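Side-chain contacts in mannitol dehydrogenase (Pseudomonas fluorescens, PDB 1LJ8), which probably catalyses the NAD-dependent interconversion of mannitol and fructose, as a long-chain dehydrogenase that binds NAD: residues N300-A305 against A333-D338; I296-G301 against T352-T357. All coordinates share one frame; numbering follows the deposited sequence.

Both contacts start from helix 289-313, and both lie within the mainly helical C-terminal part of the chain. Interaction 1 sets that helix against 325-339 at a steep angle. Interaction 2 sets it nearly parallel to 351-362. Each is largely buried, although Tyr354 in interaction 2 is partly exposed. Interaction 1 is mixed in chemistry, with a serine hydroxyl, a backbone carbonyl and a water between the helices. Interaction 2 is almost wholly apolar and lies nearer to the NAD. The two meet directly, through side-chain packing and a salt bridge between helices 325-339 and 351-362.

Interaction 1 (N300-A305 against A333-D338); sequences NGSHLA and AYMDLD
Tyr334 reaches over to the backbone of Gly301 and Ser302, and Met335 lies against the Ser302 hydroxyl. These residues join helix 289-313 to helix 325-339. The axes of the two segments run at 131° to each other and approach to 10.2 Å. Tyr334 extends its ring toward the other helix because CG stands anti to the backbone N (chi1 177°). Gly301 presents only backbone to this ring. Its O and C both lie 3.9 Å from Tyr334 CE2, and the O approaches the ring obliquely. A water lies between the two helices. It donates to Gly301 O at 2.8 Å and only weakly to Tyr334 OH at 2.9 Å. Gly301 O also accepts the helical bond from Ala305 N, so this buried carbonyl has two donors.

Beside the tyrosine, Ser302 OG lies 3.2 Å from Met335 CG and 3.7 Å from the selenium atom SE of the same residue, a selenomethionine. The serine hydroxyl bonds within its own helix to Leu298 O, so its meeting with Met335 is packing. Phe362 of helix 351-362 also touches Ser302. No direct hydrogen bond links the two segments. Ser302 OG is held by Leu298 O, and Gly301 O by Ala305 N and the water. The direct contacts across the crossing are therefore van der Waals.

Interaction 2 (I296-G301 against T352-T357); sequences IGLLNG and TDYKQT
Leu298 points one methyl, CD1, at both Tyr354 and Lys355 of the neighbouring helix. CD1 lies 3.8 Å from Tyr354 CD2, at the edge of the ring and near its plane. The same methyl is 3.9 Å from Lys355 CG, so it meets the aliphatic part of the lysine as well as the aromatic edge. Leu299 adds a looser touch, with its CB 4.4 Å from Tyr354 OH. No hydrogen bond crosses between the segments.

The torsions explain these positions. The first torsion of Tyr354, near 180° (chi1 178°), sends the ring across toward helix 289-313. The chain of Lys355 instead bends at chi3 and leads its amino group to other partners. Lys355 NZ forms a salt bridge with Asp336 and a hydrogen bond with Thr340. These bonds hold the polar end of the lysine while its CG packs on the leucine.

Further side chains pack round the contact. Leu298 also packs on Met335 and Val339 of helix 325-339, and on Leu358 one turn beyond Tyr354. Met294 and Lys295 touch Tyr354 from the preceding part of helix 289-313. Within its own helix, Thr357 OG1 donates to Tyr354 O at 2.6 Å. In the other segment, the bond from Gly301 N to Ile296 O closes a wider pi-type turn around Leu298.

The axes of segments 296-301 and 352-357 run 18° apart, nearly parallel, and approach to 10.6 Å. The side chain of Leu299 is about 7 Å from the bound NAD. This is side-by-side packing of two neighbouring helices in the helical C-terminal domain of the mannitol dehydrogenase family, with Leu299 near the cofactor.

Interaction 1 (N300-A305 against A333-D338)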
loop_
_atom_site.group_PDB
_atom_site.type_symbol
_atom_site.label_atom_id
_atom_site.label_comp_id
_atom_site.label_asym_id
_atom_site.label_seq_id
_atom_site.Cartn_x
_atom_site.Cartn_y
_atom_site.Cartn_z
ATOM N N ASN A 300 -9.559 -2.782 -2.413
ATOM C CA ASN A 300 -8.994 -1.519 -2.900
ATOM C C ASN A 300 -9.850 -0.874 -3.971
ATOM O O ASN A 300 -9.949 0.340 -4.035
ATOM C CB ASN A 300 -7.556 -1.760 -3.366
ATOM C CG ASN A 300 -6.679 -2.272 -2.213
ATOM O OD1 ASN A 300 -6.417 -3.473 -2.089
ATOM N ND2 ASN A 300 -6.240 -1.364 -1.353
ATOM N N GLY A 301 -10.453 -1.686 -4.841
ATOM C CA GLY A 301 -11.333 -1.135 -5.837
ATOM C C GLY A 301 -12.483 -0.400 -5.155
ATOM O O GLY A 301 -12.845 0.688 -5.594
ATOM N N SER A 302 -13.082 -0.980 -4.101
ATOM C CA SER A 302 -14.191 -0.300 -3.420
ATOM C C SER A 302 -13.704 0.972 -2.729
ATOM O O SER A 302 -14.418 1.996 -2.720
ATOM C CB SER A 302 -14.838 -1.246 -2.381
ATOM O OG SER A 302 -15.580 -2.231 -3.074
ATOM N N HIS A 303 -12.481 0.910 -2.178
ATOM C CA HIS A 303 -11.930 2.108 -1.493
ATOM C C HIS A 303 -11.905 3.251 -2.501
ATOM O O HIS A 303 -12.351 4.357 -2.186
ATOM C CB HIS A 303 -10.497 1.851 -1.005
ATOM C CG HIS A 303 -10.358 1.661 0.472
ATOM N ND1 HIS A 303 -9.156 1.271 1.046
ATOM C CD2 HIS A 303 -11.237 1.807 1.497
ATOM C CE1 HIS A 303 -9.308 1.182 2.358
ATOM N NE2 HIS A 303 -10.556 1.502 2.659
ATOM N N LEU A 304 -11.362 3.022 -3.707
ATOM C CA LEU A 304 -11.333 4.131 -4.686
ATOM C C LEU A 304 -12.713 4.580 -5.095
ATOM O O LEU A 304 -12.969 5.782 -5.275
ATOM C CB LEU A 304 -10.541 3.798 -5.955
ATOM C CG LEU A 304 -9.032 3.693 -5.909
ATOM C CD1 LEU A 304 -8.481 3.939 -7.339
ATOM C CD2 LEU A 304 -8.435 4.794 -4.998
ATOM N N ALA A 305 -13.629 3.626 -5.236
ATOM C CA ALA A 305 -14.997 4.000 -5.615
ATOM C C ALA A 305 -15.665 4.875 -4.551
ATOM O O ALA A 305 -16.476 5.748 -4.865
ATOM C CB ALA A 305 -15.849 2.725 -5.863
ATOM N N ALA A 333 -23.058 -2.653 -5.385
ATOM C CA ALA A 333 -23.339 -2.852 -6.817
ATOM C C ALA A 333 -22.015 -2.996 -7.592
ATOM O O ALA A 333 -21.875 -3.837 -8.468
ATOM C CB ALA A 333 -24.141 -1.669 -7.368
ATOM N N TYR A 334 -21.044 -2.137 -7.278
ATOM C CA TYR A 334 -19.750 -2.225 -7.938
ATOM C C TYR A 334 -19.109 -3.596 -7.676
ATOM O O TYR A 334 -18.636 -4.275 -8.629
ATOM C CB TYR A 334 -18.825 -1.084 -7.443
ATOM C CG TYR A 334 -17.438 -1.135 -8.023
ATOM C CD1 TYR A 334 -17.201 -0.730 -9.336
ATOM C CD2 TYR A 334 -16.352 -1.576 -7.259
ATOM C CE1 TYR A 334 -15.934 -0.769 -9.885
ATOM C CE2 TYR A 334 -15.043 -1.586 -7.810
ATOM C CZ TYR A 334 -14.861 -1.181 -9.127
ATOM O OH TYR A 334 -13.627 -1.182 -9.741
HETATM N N MSE A 335 -19.092 -4.036 -6.407
HETATM C CA MSE A 335 -18.487 -5.339 -6.047
HETATM C C MSE A 335 -19.259 -6.518 -6.690
HETATM O O MSE A 335 -18.664 -7.427 -7.276
HETATM C CB MSE A 335 -18.496 -5.565 -4.526
HETATM C CG MSE A 335 -17.528 -4.674 -3.794
HETATM SE SE MSE A 335 -17.246 -5.303 -1.969
HETATM C CE MSE A 335 -19.064 -5.190 -1.294
ATOM N N ASP A 336 -20.580 -6.489 -6.560
ATOM C CA ASP A 336 -21.384 -7.605 -7.067
ATOM C C ASP A 336 -21.529 -7.704 -8.568
ATOM O O ASP A 336 -21.439 -8.801 -9.127
ATOM C CB ASP A 336 -22.814 -7.575 -6.492
ATOM C CG ASP A 336 -22.861 -7.767 -4.995
ATOM O OD1 ASP A 336 -21.925 -8.322 -4.392
ATOM O OD2 ASP A 336 -23.866 -7.353 -4.385
ATOM N N LEU A 337 -21.731 -6.568 -9.234
ATOM C CA LEU A 337 -21.986 -6.610 -10.675
ATOM C C LEU A 337 -20.791 -6.377 -11.574
ATOM O O LEU A 337 -20.730 -6.897 -12.692
ATOM C CB LEU A 337 -23.042 -5.580 -11.035
ATOM C CG LEU A 337 -24.335 -5.651 -10.209
ATOM C CD1 LEU A 337 -25.191 -4.430 -10.516
ATOM C CD2 LEU A 337 -25.082 -6.958 -10.548
ATOM N N ASP A 338 -19.815 -5.609 -11.084
ATOM C CA ASP A 338 -18.676 -5.290 -11.939
ATOM C C ASP A 338 -17.439 -6.113 -11.669
ATOM O O ASP A 338 -16.834 -6.629 -12.612
ATOM C CB ASP A 338 -18.342 -3.777 -11.845
ATOM C CG ASP A 338 -19.538 -2.881 -12.244
ATOM O OD1 ASP A 338 -20.333 -3.332 -13.112
ATOM O OD2 ASP A 338 -19.680 -1.740 -11.711
HETATM O O HOH W 1 -12.730 1.245 -8.338
#

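Interaction 2 (I296-G301 against T352-T357)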
loop_
_atom_site.group_PDB
_atom_site.type_symbol
_atom_site.label_atom_id
_atom_site.label_comp_id
_atom_site.label_asym_id
_atom_site.label_seq_id
_atom_site.Cartn_x
_atom_site.Cartn_y
_atom_site.Cartn_z
ATOM N N ILE A 296 -7.442 -6.955 -4.031
ATOM C CA ILE A 296 -7.201 -5.697 -4.747
ATOM C C ILE A 296 -8.485 -5.258 -5.498
ATOM O O ILE A 296 -8.886 -4.080 -5.464
ATOM C CB ILE A 296 -6.055 -5.847 -5.779
ATOM C CG1 ILE A 296 -4.701 -6.099 -5.057
ATOM C CG2 ILE A 296 -5.982 -4.570 -6.642
ATOM C CD1 ILE A 296 -4.214 -4.900 -4.279
ATOM N N GLY A 297 -9.146 -6.203 -6.164
ATOM C CA GLY A 297 -10.340 -5.844 -6.936
ATOM C C GLY A 297 -11.521 -5.373 -6.114
ATOM O O GLY A 297 -12.223 -4.406 -6.455
ATOM N N LEU A 298 -11.750 -6.075 -5.019
ATOM C CA LEU A 298 -12.869 -5.787 -4.138
ATOM C C LEU A 298 -12.581 -4.781 -3.041
ATOM O O LEU A 298 -13.351 -3.840 -2.869
ATOM C CB LEU A 298 -13.384 -7.110 -3.494
ATOM C CG LEU A 298 -13.986 -8.113 -4.505
ATOM C CD1 LEU A 298 -14.308 -9.456 -3.729
ATOM C CD2 LEU A 298 -15.270 -7.509 -5.143
ATOM N N LEU A 299 -11.502 -4.965 -2.285
ATOM C CA LEU A 299 -11.261 -4.024 -1.180
ATOM C C LEU A 299 -10.696 -2.719 -1.714
ATOM O O LEU A 299 -11.301 -1.651 -1.547
ATOM C CB LEU A 299 -10.311 -4.645 -0.135
ATOM C CG LEU A 299 -10.207 -3.910 1.212
ATOM C CD1 LEU A 299 -9.578 -4.880 2.258
ATOM C CD2 LEU A 299 -9.308 -2.629 1.054
ATOM N N ASN A 300 -9.559 -2.782 -2.413
ATOM C CA ASN A 300 -8.994 -1.519 -2.900
ATOM C C ASN A 300 -9.850 -0.874 -3.971
ATOM O O ASN A 300 -9.949 0.340 -4.035
ATOM C CB ASN A 300 -7.556 -1.760 -3.366
ATOM C CG ASN A 300 -6.679 -2.272 -2.213
ATOM O OD1 ASN A 300 -6.417 -3.473 -2.089
ATOM N ND2 ASN A 300 -6.240 -1.364 -1.353
ATOM N N GLY A 301 -10.453 -1.686 -4.841
ATOM C CA GLY A 301 -11.333 -1.135 -5.837
ATOM C C GLY A 301 -12.483 -0.400 -5.155
ATOM O O GLY A 301 -12.845 0.688 -5.594
ATOM N N THR A 352 -19.345 -14.122 -1.282
ATOM C CA THR A 352 -20.423 -13.354 -0.708
ATOM C C THR A 352 -20.101 -12.967 0.718
ATOM O O THR A 352 -20.277 -11.810 1.097
ATOM C CB THR A 352 -21.758 -14.132 -0.756
ATOM O OG1 THR A 352 -22.132 -14.296 -2.125
ATOM C CG2 THR A 352 -22.852 -13.378 -0.007
ATOM N N ASP A 353 -19.621 -13.916 1.523
ATOM C CA ASP A 353 -19.283 -13.601 2.904
ATOM C C ASP A 353 -18.088 -12.650 2.931
ATOM O O ASP A 353 -18.031 -11.752 3.755
ATOM C CB ASP A 353 -18.901 -14.886 3.690
ATOM C CG ASP A 353 -20.097 -15.855 3.893
ATOM O OD1 ASP A 353 -21.245 -15.403 3.853
ATOM O OD2 ASP A 353 -19.859 -17.065 4.081
ATOM N N TYR A 354 -17.116 -12.868 2.057
ATOM C CA TYR A 354 -15.940 -11.966 2.034
ATOM C C TYR A 354 -16.365 -10.513 1.758
ATOM O O TYR A 354 -15.925 -9.584 2.449
ATOM C CB TYR A 354 -14.954 -12.440 0.971
ATOM C CG TYR A 354 -13.729 -11.536 0.848
ATOM C CD1 TYR A 354 -12.708 -11.575 1.798
ATOM C CD2 TYR A 354 -13.619 -10.648 -0.213
ATOM C CE1 TYR A 354 -11.579 -10.730 1.685
ATOM C CE2 TYR A 354 -12.501 -9.784 -0.339
ATOM C CZ TYR A 354 -11.502 -9.839 0.603
ATOM O OH TYR A 354 -10.412 -9.002 0.443
ATOM N N LYS A 355 -17.231 -10.301 0.764
ATOM C CA LYS A 355 -17.690 -8.946 0.460
ATOM C C LYS A 355 -18.425 -8.340 1.658
ATOM O O LYS A 355 -18.288 -7.152 1.948
ATOM C CB LYS A 355 -18.571 -8.925 -0.810
ATOM C CG LYS A 355 -17.782 -9.209 -2.086
ATOM C CD LYS A 355 -18.704 -9.225 -3.320
ATOM C CE LYS A 355 -19.502 -10.557 -3.435
ATOM N NZ LYS A 355 -20.371 -10.475 -4.630
ATOM N N GLN A 356 -19.204 -9.144 2.385
ATOM C CA GLN A 356 -19.831 -8.602 3.579
ATOM C C GLN A 356 -18.771 -8.201 4.635
ATOM O O GLN A 356 -18.921 -7.169 5.286
ATOM C CB GLN A 356 -20.838 -9.607 4.204
ATOM C CG GLN A 356 -21.570 -9.023 5.454
ATOM C CD GLN A 356 -22.357 -7.740 5.188
ATOM O OE1 GLN A 356 -23.114 -7.669 4.228
ATOM N NE2 GLN A 356 -22.171 -6.720 6.023
ATOM N N THR A 357 -17.699 -8.977 4.783
ATOM C CA THR A 357 -16.699 -8.573 5.769
ATOM C C THR A 357 -16.038 -7.241 5.347
ATOM O O THR A 357 -15.619 -6.479 6.212
ATOM C CB THR A 357 -15.633 -9.653 6.014
ATOM O OG1 THR A 357 -14.869 -9.881 4.820
ATOM C CG2 THR A 357 -16.291 -10.972 6.476
#